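Local coordinates for alpha-11 giardin (Giardia intestinalis, PDB 2II2), which belongs to the annexin family, binds calcium ions, probably associates with acidic phospholipids and may contribute to parasite attachment and cytoskeletal rearrangement, at residues Asp8-Val13 / Thr42-Thr47; Thr151-Val156 / Lys191-Arg196; Asp283-Phe288 / Ala301-Trp306; Ala96-Val101 / Tyr140-Ala145. All coordinates share one frame; numbering follows the deposited sequence.

Contact 1: Asp8-Val13 / Thr42-Thr47; sequences DAIPEV and TQFQDT
In the all-helical annexin fold, the first helix of the model meets helix 34-48 through Ile10, which is pressed against the backbone and side chain of Phe44. The short helical segments run nearly at right angles, 81° apart with axes 10.1 Å from each other, and the CA atoms of Ile10 and Phe44 come within 5.7 Å. Ile10 makes the largest single contribution, and its two branches do different work. CG1 lies anti to the carbonyl carbon (chi1 -74°) and extends to CD1, which rests on the other helix at Gln43, 3.6 Å from its main-chain C and 3.7 Å from its CB. The CG2 branch turns instead to the Phe44 ring, 3.9 Å from Phe44 CD1. A turn later, Val13 CG1 reaches the ring from the other side of its plane, 3.8 Å from Phe44 CE1. Both methyl groups, Ile10 CG2 and Val13 CG1, meet the ring obliquely. Farther out, Thr47 closes over the isoleucine, with its OG1 3.9 Å from Ile10 CD1. No hydrogen bond joins the segments; the join is apolar, made by methyl groups set on a helix backbone and beside one ring. The calcium-site residue Ile60 lies about 9 Å from Val13, side chain to side chain, although no ion is bound to this chain in the model. Around the pair, helix 22-29 packs on Val13 through Leu25 and Phe28, while helix 52-59 supplies Phe52, edge-to-face with Phe44, and Phe55.

Contact 2: Thr151-Val156 / Lys191-Arg196; sequences TPRGSV and KEINHR
Val156, the first residue of helix 156-169, turns its side chain squarely across those of Glu192 and Arg196, so that the start of one helix leans on the flank of helix 187-201. The valine's two methyl groups divide the contact. CG1, anti to the backbone N (chi1 163°), is directed over the helix surface, 3.6 Å from Ile193 N and 3.7 Å from Glu192 CB. CG2 comes 3.4 Å from Glu192 OE1, a carbon beside a carboxylate oxygen with no hydrogen bond involved. Arg196 crosses near the valine, its guanidinium oblique to CG1, but the modelled closeness of its CD is doubtful. Deeper in, Ile193 CG1 lies 3.9 Å from Val156 CG1, and the tip of the same isoleucine reaches Arg153. There the two side chains cross at about a right angle: Ile193 CD1 sits at the guanidinium edge, near its plane, 3.5 Å from Arg153 NH2. A bend at chi3 (-64°) folds the arginine's end toward its partners, a salt bridge from NE to Asp159 and a hydrogen bond from NH2 to Ser185. The Glu189 carboxylate also accepts hydrogen bonds from the backbone N-H groups of Arg153 and Gly154. No hydrogen bond crosses the contact: methyl groups lie against backbone, a carboxylate oxygen and a guanidinium edge, while the charge of Arg153 is met by Asp159 outside the two segments.

Contact 3: Asp283-Phe288 / Ala301-Trp306; sequences DILSRF and ACLMFW
Helices 280-287 and 298-306 run antiparallel, their segments inclined at 169° with axes 10.3 Å apart, and pack side by side within the annexin domain near the C-terminal end of the chain. The spacing leaves room for a layer of side chains: the nearest CA atoms, those of Ile284 and Leu303, are 7.2 Å apart. Ile284 and Leu303 lie alongside one another, pointing opposite ways, which brings Ile284 CG2 to 3.6 Å from Leu303 CD2. The isoleucine's longer branch ends at Cys302: with CG1 anti to the carbonyl carbon (chi1 -71°), it carries CD1 to 3.8 Å from Cys302 SG. The leucine is forked between two partners, for its other methyl group, CD1, meets Leu285 CD2 at 3.7 Å, and there the two leucines cross at about a right angle at the exposed edge of the interface. No hydrogen bond bridges the segments. Helix 232-244 packs on the pair through Phe240, which touches Ile284 and Cys302 and stands edge-to-face with Trp306. On the far side of helix 298-306, Ala301 and Met304 pack against helices 22-29 and 64-73. Trp306 is reached more loosely, with Ile284 CD1 4.4 Å from its CD1. The indole is held at its polar end by a hydrogen bond from NE1 to Thr260 OG1, and Cys302 SG lies at the ring edge, in its plane.

Contact 4: Ala96-Val101 / Tyr140-Ala145; sequences AIHDVV and YLCHLA
Helices 94-102 and 137-147 lie side by side in nearly the same direction, the segment axes 9.8 Å apart and inclined by only 26°, with Val101 and Ala145 bringing their CA atoms within 6.2 Å. Cys142 is the residue placed between Ile97 and His98: its SG lies 3.6 Å from Ile97 CG2 and 3.8 Å from His98 CD2, oblique to the imidazole. With CG anti to the carbonyl carbon (chi1 -73°), the end of His98 comes toward the other helix. There the ring crosses Leu141 at about a right angle, and Leu141 CD1 makes an off-centre CH-pi contact, 4.3 Å from the centroid of the His98 ring. NE2 of the histidine donates to Ala138 O, one turn before Leu141, and this bond fixes the rotation of the imidazole against the leucine. At the other end, Val101 CG2 touches Ala145 CB at 3.8 Å, the small alanine allowing the backbones to close in. A water there donates to Val101 O at 2.6 Å and, weakly, to Ala145 O, which also accepts a hydrogen bond from Arg109 NH1. Asp99, on another side of helix 94-102, forms salt bridges with Arg220 and Arg258. A buried face of aliphatic groups, a thiol and an imidazole, with the Asp99 salt bridges on another side of the helix, is consistent with the interior of annexins, whose helical domains surround a polar central channel.

Contacts 1, 3 and 4 are buried joins between two helices, whereas contact 2 is a surface contact where a loop and helix start meet a helix flank. Their geometries differ: nearly perpendicular in contact 1, antiparallel in contact 3, close to parallel in contact 4. Contact 4 lies nearest the chain's centre, about 10 Å away, and adds an imidazole and a water; contact 1 sets methyl groups beside a phenyl ring, and contact 3 joins aliphatic groups to a cysteine sulfur. Charges surround contact 2. No two contacts share a helix, but helix 22-29 touches both 8-13 and 301-306. Contacts 1 and 2 lie on opposite sides of the centre, about 51 Å apart between centres.

Contact 1: Asp8-Val13 / Thr42-Thr47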
loop_
_atom_site.group_PDB
_atom_site.type_symbol
_atom_site.label_atom_id
_atom_site.label_comp_id
_atom_site.label_asym_id
_atom_site.label_seq_id
_atom_site.Cartn_x
_atom_site.Cartn_y
_atom_site.Cartn_z
ATOM N N ASP A 8 15.845 -29.105 4.333
ATOM C CA ASP A 8 15.836 -29.400 2.902
ATOM C C ASP A 8 15.499 -28.165 2.085
ATOM O O ASP A 8 15.990 -27.977 0.975
ATOM C CB ASP A 8 14.865 -30.523 2.566
ATOM C CG ASP A 8 15.240 -31.825 3.237
ATOM O OD1 ASP A 8 16.446 -32.168 3.243
ATOM O OD2 ASP A 8 14.326 -32.487 3.780
ATOM N N ALA A 9 14.649 -27.318 2.645
ATOM C CA ALA A 9 14.201 -26.146 1.925
ATOM C C ALA A 9 15.297 -25.111 1.685
ATOM O O ALA A 9 15.265 -24.428 0.677
ATOM C CB ALA A 9 13.047 -25.532 2.655
ATOM N N ILE A 10 16.278 -25.018 2.583
ATOM C CA ILE A 10 17.367 -24.050 2.425
ATOM C C ILE A 10 18.207 -24.306 1.169
ATOM O O ILE A 10 18.332 -23.413 0.332
ATOM C CB ILE A 10 18.210 -23.977 3.712
ATOM C CG1 ILE A 10 17.417 -23.215 4.775
ATOM C CG2 ILE A 10 19.524 -23.290 3.497
ATOM C CD1 ILE A 10 17.893 -23.422 6.166
ATOM N N PRO A 11 18.765 -25.524 1.021
ATOM C CA PRO A 11 19.474 -25.781 -0.238
ATOM C C PRO A 11 18.562 -25.704 -1.474
ATOM O O PRO A 11 19.003 -25.324 -2.561
ATOM C CB PRO A 11 20.062 -27.200 -0.041
ATOM C CG PRO A 11 19.387 -27.757 1.110
ATOM C CD PRO A 11 18.868 -26.654 1.965
ATOM N N GLU A 12 17.302 -26.093 -1.305
ATOM C CA GLU A 12 16.327 -26.033 -2.400
ATOM C C GLU A 12 16.194 -24.611 -2.944
ATOM O O GLU A 12 16.319 -24.379 -4.161
ATOM C CB GLU A 12 14.970 -26.557 -1.921
ATOM C CG GLU A 12 13.874 -26.553 -2.981
ATOM C CD GLU A 12 12.524 -26.978 -2.449
ATOM O OE1 GLU A 12 12.325 -27.068 -1.217
ATOM O OE2 GLU A 12 11.633 -27.207 -3.293
ATOM N N VAL A 13 15.958 -23.659 -2.053
ATOM C CA VAL A 13 15.798 -22.292 -2.519
ATOM C C VAL A 13 17.120 -21.632 -2.938
ATOM O O VAL A 13 17.132 -20.789 -3.821
ATOM C CB VAL A 13 15.015 -21.391 -1.531
ATOM C CG1 VAL A 13 15.827 -21.096 -0.243
ATOM C CG2 VAL A 13 14.563 -20.103 -2.200
ATOM N N THR A 42 15.922 -16.838 8.857
ATOM C CA THR A 42 16.896 -16.949 9.945
ATOM C C THR A 42 17.798 -18.155 9.790
ATOM O O THR A 42 19.024 -18.056 9.855
ATOM C CB THR A 42 16.183 -16.989 11.309
ATOM O OG1 THR A 42 15.468 -15.762 11.470
ATOM C CG2 THR A 42 17.171 -17.160 12.495
ATOM N N GLN A 43 17.186 -19.289 9.510
ATOM C CA GLN A 43 17.942 -20.517 9.338
ATOM C C GLN A 43 18.782 -20.471 8.061
ATOM O O GLN A 43 19.896 -21.001 8.028
ATOM C CB GLN A 43 17.014 -21.736 9.307
ATOM C CG GLN A 43 16.388 -22.121 10.652
ATOM C CD GLN A 43 16.036 -23.616 10.752
ATOM O OE1 GLN A 43 15.251 -24.016 11.612
ATOM N NE2 GLN A 43 16.623 -24.436 9.887
ATOM N N PHE A 44 18.243 -19.859 7.003
ATOM C CA PHE A 44 18.973 -19.730 5.747
ATOM C C PHE A 44 20.298 -19.022 5.986
ATOM O O PHE A 44 21.364 -19.481 5.513
ATOM C CB PHE A 44 18.134 -18.973 4.724
ATOM C CG PHE A 44 18.773 -18.849 3.384
ATOM C CD1 PHE A 44 18.477 -19.752 2.353
ATOM C CD2 PHE A 44 19.649 -17.802 3.122
ATOM C CE1 PHE A 44 19.060 -19.626 1.097
ATOM C CE2 PHE A 44 20.235 -17.681 1.863
ATOM C CZ PHE A 44 19.941 -18.601 0.851
ATOM N N GLN A 45 20.255 -17.946 6.769
ATOM C CA GLN A 45 21.478 -17.188 7.001
ATOM C C GLN A 45 22.439 -17.954 7.919
ATOM O O GLN A 45 23.640 -17.965 7.696
ATOM C CB GLN A 45 21.147 -15.804 7.552
ATOM C CG GLN A 45 22.346 -14.931 7.851
ATOM C CD GLN A 45 21.971 -13.458 7.959
ATOM O OE1 GLN A 45 20.798 -13.101 7.917
ATOM N NE2 GLN A 45 22.969 -12.597 8.075
ATOM N N ASP A 46 21.895 -18.596 8.945
ATOM C CA ASP A 46 22.730 -19.417 9.849
ATOM C C ASP A 46 23.459 -20.504 9.076
ATOM O O ASP A 46 24.642 -20.738 9.305
ATOM C CB ASP A 46 21.895 -20.062 10.950
ATOM C CG ASP A 46 22.738 -20.892 11.906
ATOM O OD1 ASP A 46 23.528 -20.299 12.672
ATOM O OD2 ASP A 46 22.604 -22.131 11.848
ATOM N N THR A 47 22.755 -21.160 8.164
ATOM C CA THR A 47 23.315 -22.290 7.414
ATOM C C THR A 47 24.278 -21.842 6.300
ATOM O O THR A 47 25.365 -22.423 6.140
ATOM C CB THR A 47 22.166 -23.134 6.819
ATOM O OG1 THR A 47 21.392 -23.709 7.881
ATOM C CG2 THR A 47 22.673 -24.241 5.900
#

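Contact 2: Thr151-Val156 / Lys191-Arg196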
loop_
_atom_site.group_PDB
_atom_site.type_symbol
_atom_site.label_atom_id
_atom_site.label_comp_id
_atom_site.label_asym_id
_atom_site.label_seq_id
_atom_site.Cartn_x
_atom_site.Cartn_y
_atom_site.Cartn_z
ATOM N N THR A 151 -11.399 10.362 16.774
ATOM C CA THR A 151 -12.253 10.673 17.911
ATOM C C THR A 151 -13.637 11.016 17.379
ATOM O O THR A 151 -13.772 11.621 16.315
ATOM C CB THR A 151 -11.736 11.872 18.762
ATOM O OG1 THR A 151 -11.669 13.054 17.971
ATOM C CG2 THR A 151 -10.373 11.614 19.394
ATOM N N PRO A 152 -14.680 10.598 18.108
ATOM C CA PRO A 152 -16.024 10.958 17.663
ATOM C C PRO A 152 -16.265 12.460 17.731
ATOM O O PRO A 152 -15.757 13.124 18.648
ATOM C CB PRO A 152 -16.928 10.250 18.675
ATOM C CG PRO A 152 -16.078 9.204 19.283
ATOM C CD PRO A 152 -14.703 9.745 19.313
ATOM N N ARG A 153 -17.064 12.986 16.795
ATOM C CA ARG A 153 -17.450 14.401 16.812
ATOM C C ARG A 153 -18.924 14.612 17.037
ATOM O O ARG A 153 -19.314 15.715 17.378
ATOM C CB ARG A 153 -17.025 15.104 15.522
ATOM C CG ARG A 153 -15.515 15.083 15.297
ATOM C CD ARG A 153 -15.127 15.723 13.963
ATOM N NE ARG A 153 -15.647 14.991 12.810
ATOM C CZ ARG A 153 -14.962 14.112 12.077
ATOM N NH1 ARG A 153 -13.695 13.798 12.370
ATOM N NH2 ARG A 153 -15.553 13.544 11.029
ATOM N N GLY A 154 -19.756 13.597 16.799
ATOM C CA GLY A 154 -21.202 13.779 16.985
ATOM C C GLY A 154 -21.788 14.817 16.045
ATOM O O GLY A 154 -22.750 15.495 16.374
ATOM N N SER A 155 -21.184 14.963 14.866
ATOM C CA SER A 155 -21.635 15.966 13.899
ATOM C C SER A 155 -21.714 15.369 12.487
ATOM O O SER A 155 -21.164 15.931 11.527
ATOM C CB SER A 155 -20.712 17.203 13.926
ATOM O OG SER A 155 -19.369 16.862 13.636
ATOM N N VAL A 156 -22.417 14.254 12.338
ATOM C CA VAL A 156 -22.366 13.458 11.113
ATOM C C VAL A 156 -22.951 14.270 9.960
ATOM O O VAL A 156 -22.340 14.350 8.879
ATOM C CB VAL A 156 -23.071 12.085 11.252
ATOM C CG1 VAL A 156 -23.370 11.473 9.894
ATOM C CG2 VAL A 156 -22.258 11.133 12.145
ATOM N N LYS A 191 -18.854 5.786 8.537
ATOM C CA LYS A 191 -19.833 5.030 7.760
ATOM C C LYS A 191 -21.103 5.886 7.589
ATOM O O LYS A 191 -21.710 5.926 6.497
ATOM C CB LYS A 191 -20.179 3.736 8.491
ATOM C CG LYS A 191 -21.044 2.781 7.689
ATOM C CD LYS A 191 -21.329 1.482 8.410
ATOM C CE LYS A 191 -22.085 0.539 7.476
ATOM N NZ LYS A 191 -22.316 -0.766 8.153
ATOM N N GLU A 192 -21.503 6.568 8.671
ATOM C CA GLU A 192 -22.670 7.433 8.621
ATOM C C GLU A 192 -22.450 8.702 7.768
ATOM O O GLU A 192 -23.342 9.120 7.015
ATOM C CB GLU A 192 -23.084 7.800 10.036
ATOM C CG GLU A 192 -23.479 6.575 10.839
ATOM C CD GLU A 192 -23.407 6.756 12.354
ATOM O OE1 GLU A 192 -23.118 7.879 12.832
ATOM O OE2 GLU A 192 -23.640 5.748 13.074
ATOM N N ILE A 193 -21.259 9.310 7.873
ATOM C CA ILE A 193 -20.918 10.483 7.087
ATOM C C ILE A 193 -20.962 10.141 5.602
ATOM O O ILE A 193 -21.521 10.903 4.793
ATOM C CB ILE A 193 -19.537 11.035 7.499
ATOM C CG1 ILE A 193 -19.596 11.601 8.928
ATOM C CG2 ILE A 193 -19.017 12.050 6.484
ATOM C CD1 ILE A 193 -18.191 11.790 9.534
ATOM N N ASN A 194 -20.380 8.985 5.265
ATOM C CA ASN A 194 -20.358 8.520 3.905
ATOM C C ASN A 194 -21.763 8.337 3.335
ATOM O O ASN A 194 -22.063 8.800 2.223
ATOM C CB ASN A 194 -19.551 7.225 3.836
ATOM C CG ASN A 194 -19.458 6.676 2.456
ATOM O OD1 ASN A 194 -18.856 7.302 1.566
ATOM N ND2 ASN A 194 -20.020 5.487 2.244
ATOM N N HIS A 195 -22.626 7.674 4.089
ATOM C CA HIS A 195 -23.981 7.489 3.623
ATOM C C HIS A 195 -24.690 8.818 3.437
ATOM O O HIS A 195 -25.371 9.033 2.423
ATOM C CB HIS A 195 -24.743 6.621 4.618
ATOM C CG HIS A 195 -26.214 6.534 4.337
ATOM N ND1 HIS A 195 -26.706 6.011 3.162
ATOM C CD2 HIS A 195 -27.291 6.898 5.070
ATOM C CE1 HIS A 195 -28.026 6.048 3.185
ATOM N NE2 HIS A 195 -28.407 6.585 4.329
ATOM N N ARG A 196 -24.525 9.727 4.401
ATOM C CA ARG A 196 -25.204 11.030 4.299
ATOM C C ARG A 196 -24.703 11.790 3.072
ATOM O O ARG A 196 -25.502 12.460 2.389
ATOM C CB ARG A 196 -24.980 11.838 5.580
ATOM C CG ARG A 196 -25.728 11.336 6.838
ATOM C CD ARG A 196 -25.633 12.324 7.983
ATOM N NE ARG A 196 -26.752 13.270 8.054
ATOM C CZ ARG A 196 -27.886 13.065 8.723
ATOM N NH1 ARG A 196 -28.080 11.931 9.385
ATOM N NH2 ARG A 196 -28.837 13.993 8.721
#

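Contact 3: Asp283-Phe288 / Ala301-Trp306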
loop_
_atom_site.group_PDB
_atom_site.type_symbol
_atom_site.label_atom_id
_atom_site.label_comp_id
_atom_site.label_asym_id
_atom_site.label_seq_id
_atom_site.Cartn_x
_atom_site.Cartn_y
_atom_site.Cartn_z
ATOM N N ASP A 283 -8.602 -9.914 -13.284
ATOM C CA ASP A 283 -7.949 -8.691 -13.693
ATOM C C ASP A 283 -6.432 -8.746 -13.548
ATOM O O ASP A 283 -5.697 -8.171 -14.358
ATOM C CB ASP A 283 -8.511 -7.497 -12.952
ATOM C CG ASP A 283 -9.888 -7.085 -13.449
ATOM O OD1 ASP A 283 -10.454 -7.748 -14.347
ATOM O OD2 ASP A 283 -10.388 -6.073 -12.918
ATOM N N ILE A 284 -5.934 -9.465 -12.550
ATOM C CA ILE A 284 -4.503 -9.684 -12.465
ATOM C C ILE A 284 -4.026 -10.438 -13.714
ATOM O O ILE A 284 -3.027 -10.065 -14.345
ATOM C CB ILE A 284 -4.142 -10.439 -11.156
ATOM C CG1 ILE A 284 -4.328 -9.511 -9.931
ATOM C CG2 ILE A 284 -2.718 -10.934 -11.223
ATOM C CD1 ILE A 284 -4.416 -10.224 -8.570
ATOM N N LEU A 285 -4.765 -11.486 -14.081
ATOM C CA LEU A 285 -4.453 -12.285 -15.262
ATOM C C LEU A 285 -4.473 -11.447 -16.528
ATOM O O LEU A 285 -3.573 -11.550 -17.381
ATOM C CB LEU A 285 -5.451 -13.452 -15.396
ATOM C CG LEU A 285 -5.288 -14.647 -14.437
ATOM C CD1 LEU A 285 -6.511 -15.564 -14.458
ATOM C CD2 LEU A 285 -4.034 -15.436 -14.764
ATOM N N SER A 286 -5.502 -10.612 -16.674
ATOM C CA SER A 286 -5.664 -9.809 -17.886
ATOM C C SER A 286 -4.657 -8.685 -17.977
ATOM O O SER A 286 -4.097 -8.432 -19.047
ATOM C CB SER A 286 -7.065 -9.202 -17.949
ATOM O OG SER A 286 -8.046 -10.202 -18.081
ATOM N N ARG A 287 -4.469 -7.983 -16.854
ATOM C CA ARG A 287 -3.698 -6.744 -16.854
ATOM C C ARG A 287 -2.215 -6.960 -16.990
ATOM O O ARG A 287 -1.532 -6.207 -17.703
ATOM C CB ARG A 287 -3.984 -5.923 -15.571
ATOM C CG ARG A 287 -3.056 -4.703 -15.355
ATOM C CD ARG A 287 -3.272 -3.712 -16.458
ATOM N NE ARG A 287 -2.427 -2.494 -16.441
ATOM C CZ ARG A 287 -1.250 -2.374 -17.065
ATOM N NH1 ARG A 287 -0.713 -3.413 -17.704
ATOM N NH2 ARG A 287 -0.591 -1.215 -17.067
ATOM N N PHE A 288 -1.691 -7.939 -16.263
ATOM C CA PHE A 288 -0.227 -8.067 -16.093
ATOM C C PHE A 288 0.320 -9.101 -17.076
ATOM O O PHE A 288 0.653 -10.251 -16.709
ATOM C CB PHE A 288 0.123 -8.348 -14.629
ATOM C CG PHE A 288 -0.333 -7.264 -13.694
ATOM C CD1 PHE A 288 -1.475 -7.438 -12.929
ATOM C CD2 PHE A 288 0.335 -6.042 -13.628
ATOM C CE1 PHE A 288 -1.928 -6.429 -12.081
ATOM C CE2 PHE A 288 -0.119 -5.034 -12.781
ATOM C CZ PHE A 288 -1.255 -5.243 -12.008
ATOM N N ALA A 301 3.545 -14.327 -9.506
ATOM C CA ALA A 301 3.900 -13.976 -8.139
ATOM C C ALA A 301 2.735 -13.300 -7.428
ATOM O O ALA A 301 2.470 -13.588 -6.258
ATOM C CB ALA A 301 5.118 -13.070 -8.123
ATOM N N CYS A 302 2.093 -12.372 -8.126
ATOM C CA CYS A 302 0.985 -11.605 -7.580
ATOM C C CYS A 302 -0.176 -12.533 -7.214
ATOM O O CYS A 302 -0.715 -12.459 -6.111
ATOM C CB CYS A 302 0.568 -10.560 -8.612
ATOM S SG CYS A 302 -0.734 -9.440 -8.051
ATOM N N LEU A 303 -0.576 -13.410 -8.137
ATOM C CA LEU A 303 -1.636 -14.378 -7.833
ATOM C C LEU A 303 -1.302 -15.251 -6.612
ATOM O O LEU A 303 -2.143 -15.514 -5.735
ATOM C CB LEU A 303 -1.918 -15.243 -9.051
ATOM C CG LEU A 303 -2.558 -14.547 -10.251
ATOM C CD1 LEU A 303 -2.480 -15.491 -11.439
ATOM C CD2 LEU A 303 -4.011 -14.098 -10.017
ATOM N N MET A 304 -0.054 -15.715 -6.571
ATOM C CA MET A 304 0.389 -16.519 -5.443
ATOM C C MET A 304 0.270 -15.747 -4.141
ATOM O O MET A 304 -0.260 -16.297 -3.160
ATOM C CB MET A 304 1.809 -17.055 -5.691
ATOM C CG MET A 304 2.403 -17.887 -4.567
ATOM S SD MET A 304 3.098 -16.932 -3.188
ATOM C CE MET A 304 4.413 -16.027 -4.031
ATOM N N PHE A 305 0.775 -14.521 -4.092
ATOM C CA PHE A 305 0.743 -13.804 -2.831
ATOM C C PHE A 305 -0.687 -13.500 -2.362
ATOM O O PHE A 305 -0.942 -13.450 -1.151
ATOM C CB PHE A 305 1.568 -12.521 -2.897
ATOM C CG PHE A 305 3.042 -12.704 -2.659
ATOM C CD1 PHE A 305 3.979 -12.294 -3.616
ATOM C CD2 PHE A 305 3.508 -13.211 -1.451
ATOM C CE1 PHE A 305 5.344 -12.451 -3.386
ATOM C CE2 PHE A 305 4.871 -13.389 -1.202
ATOM C CZ PHE A 305 5.803 -12.987 -2.183
ATOM N N TRP A 306 -1.611 -13.326 -3.293
ATOM C CA TRP A 306 -2.990 -13.033 -2.939
ATOM C C TRP A 306 -3.835 -14.279 -2.787
ATOM O O TRP A 306 -5.023 -14.175 -2.491
ATOM C CB TRP A 306 -3.626 -12.118 -3.995
ATOM C CG TRP A 306 -3.195 -10.714 -3.882
ATOM C CD1 TRP A 306 -2.374 -10.018 -4.731
ATOM C CD2 TRP A 306 -3.570 -9.800 -2.846
ATOM N NE1 TRP A 306 -2.206 -8.732 -4.275
ATOM C CE2 TRP A 306 -2.910 -8.587 -3.099
ATOM C CE3 TRP A 306 -4.388 -9.902 -1.715
ATOM C CZ2 TRP A 306 -3.064 -7.467 -2.273
ATOM C CZ3 TRP A 306 -4.534 -8.797 -0.890
ATOM C CH2 TRP A 306 -3.866 -7.610 -1.170
#

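Contact 4: Ala96-Val101 / Tyr140-Ala145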
loop_
_atom_site.group_PDB
_atom_site.type_symbol
_atom_site.label_atom_id
_atom_site.label_comp_id
_atom_site.label_asym_id
_atom_site.label_seq_id
_atom_site.Cartn_x
_atom_site.Cartn_y
_atom_site.Cartn_z
ATOM N N ALA A 96 3.555 5.925 -2.675
ATOM C CA ALA A 96 4.202 4.942 -1.809
ATOM C C ALA A 96 4.098 5.349 -0.332
ATOM O O ALA A 96 3.839 4.516 0.548
ATOM C CB ALA A 96 5.656 4.743 -2.197
ATOM N N ILE A 97 4.315 6.639 -0.034
ATOM C CA ILE A 97 4.183 7.089 1.360
ATOM C C ILE A 97 2.752 6.871 1.854
ATOM O O ILE A 97 2.532 6.376 2.963
ATOM C CB ILE A 97 4.593 8.585 1.518
ATOM C CG1 ILE A 97 6.038 8.810 1.035
ATOM C CG2 ILE A 97 4.435 8.992 2.970
ATOM C CD1 ILE A 97 6.380 10.280 0.777
ATOM N N HIS A 98 1.784 7.230 1.025
ATOM C CA HIS A 98 0.391 7.064 1.375
ATOM C C HIS A 98 0.044 5.616 1.660
ATOM O O HIS A 98 -0.647 5.299 2.633
ATOM C CB HIS A 98 -0.508 7.587 0.255
ATOM C CG HIS A 98 -0.537 9.071 0.158
ATOM N ND1 HIS A 98 -1.047 9.712 -0.946
ATOM C CD2 HIS A 98 -0.106 10.039 1.001
ATOM C CE1 HIS A 98 -0.928 11.017 -0.776
ATOM N NE2 HIS A 98 -0.385 11.242 0.411
ATOM N N ASP A 99 0.505 4.715 0.796
ATOM C CA ASP A 99 0.218 3.287 1.014
ATOM C C ASP A 99 0.651 2.874 2.432
ATOM O O ASP A 99 -0.050 2.154 3.169
ATOM C CB ASP A 99 0.948 2.403 -0.010
ATOM C CG ASP A 99 0.400 2.530 -1.417
ATOM O OD1 ASP A 99 -0.672 3.128 -1.595
ATOM O OD2 ASP A 99 1.033 2.035 -2.382
ATOM N N VAL A 100 1.838 3.316 2.817
ATOM C CA VAL A 100 2.396 2.968 4.099
ATOM C C VAL A 100 1.685 3.594 5.286
ATOM O O VAL A 100 1.431 2.889 6.254
ATOM C CB VAL A 100 3.901 3.279 4.162
ATOM C CG1 VAL A 100 4.438 3.165 5.587
ATOM C CG2 VAL A 100 4.648 2.345 3.223
ATOM N N VAL A 101 1.427 4.906 5.237
ATOM C CA VAL A 101 0.917 5.590 6.417
ATOM C C VAL A 101 -0.593 5.661 6.485
ATOM O O VAL A 101 -1.133 5.832 7.587
ATOM C CB VAL A 101 1.537 7.017 6.628
ATOM C CG1 VAL A 101 3.087 6.920 6.639
ATOM C CG2 VAL A 101 1.052 8.042 5.614
ATOM N N TYR A 140 -0.672 17.037 3.328
ATOM C CA TYR A 140 -1.423 16.975 4.561
ATOM C C TYR A 140 -1.730 15.544 4.969
ATOM O O TYR A 140 -1.699 15.221 6.151
ATOM C CB TYR A 140 -2.719 17.802 4.519
ATOM C CG TYR A 140 -2.452 19.252 4.760
ATOM C CD1 TYR A 140 -2.349 20.148 3.704
ATOM C CD2 TYR A 140 -2.267 19.727 6.048
ATOM C CE1 TYR A 140 -2.065 21.495 3.919
ATOM C CE2 TYR A 140 -1.980 21.087 6.280
ATOM C CZ TYR A 140 -1.888 21.951 5.203
ATOM O OH TYR A 140 -1.595 23.279 5.428
ATOM N N LEU A 141 -2.036 14.658 4.019
ATOM C CA LEU A 141 -2.305 13.255 4.361
ATOM C C LEU A 141 -1.100 12.649 5.054
ATOM O O LEU A 141 -1.262 11.910 6.027
ATOM C CB LEU A 141 -2.643 12.464 3.107
ATOM C CG LEU A 141 -4.069 12.654 2.589
ATOM C CD1 LEU A 141 -4.161 12.276 1.108
ATOM C CD2 LEU A 141 -5.036 11.824 3.441
ATOM N N CYS A 142 0.101 12.950 4.545
ATOM C CA CYS A 142 1.308 12.362 5.135
ATOM C C CYS A 142 1.454 12.768 6.600
ATOM O O CYS A 142 1.628 11.926 7.503
ATOM C CB CYS A 142 2.569 12.742 4.378
ATOM S SG CYS A 142 2.626 12.064 2.700
ATOM N N HIS A 143 1.393 14.074 6.842
ATOM C CA HIS A 143 1.616 14.593 8.187
ATOM C C HIS A 143 0.497 14.198 9.152
ATOM O O HIS A 143 0.738 13.760 10.284
ATOM C CB HIS A 143 1.713 16.120 8.165
ATOM C CG HIS A 143 2.992 16.645 7.597
ATOM N ND1 HIS A 143 3.936 17.277 8.380
ATOM C CD2 HIS A 143 3.467 16.675 6.327
ATOM C CE1 HIS A 143 4.932 17.683 7.607
ATOM N NE2 HIS A 143 4.673 17.336 6.357
ATOM N N LEU A 144 -0.747 14.415 8.735
ATOM C CA LEU A 144 -1.857 14.184 9.659
ATOM C C LEU A 144 -2.065 12.700 9.949
ATOM O O LEU A 144 -2.455 12.335 11.055
ATOM C CB LEU A 144 -3.163 14.863 9.220
ATOM C CG LEU A 144 -3.095 16.392 9.129
ATOM C CD1 LEU A 144 -4.464 16.961 8.746
ATOM C CD2 LEU A 144 -2.554 17.050 10.390
ATOM N N ALA A 145 -1.759 11.837 8.982
ATOM C CA ALA A 145 -1.861 10.400 9.212
ATOM C C ALA A 145 -1.038 9.959 10.417
ATOM O O ALA A 145 -1.452 9.084 11.178
ATOM C CB ALA A 145 -1.408 9.610 7.973
HETATM O O HOH W 1 -0.077 6.132 9.980
#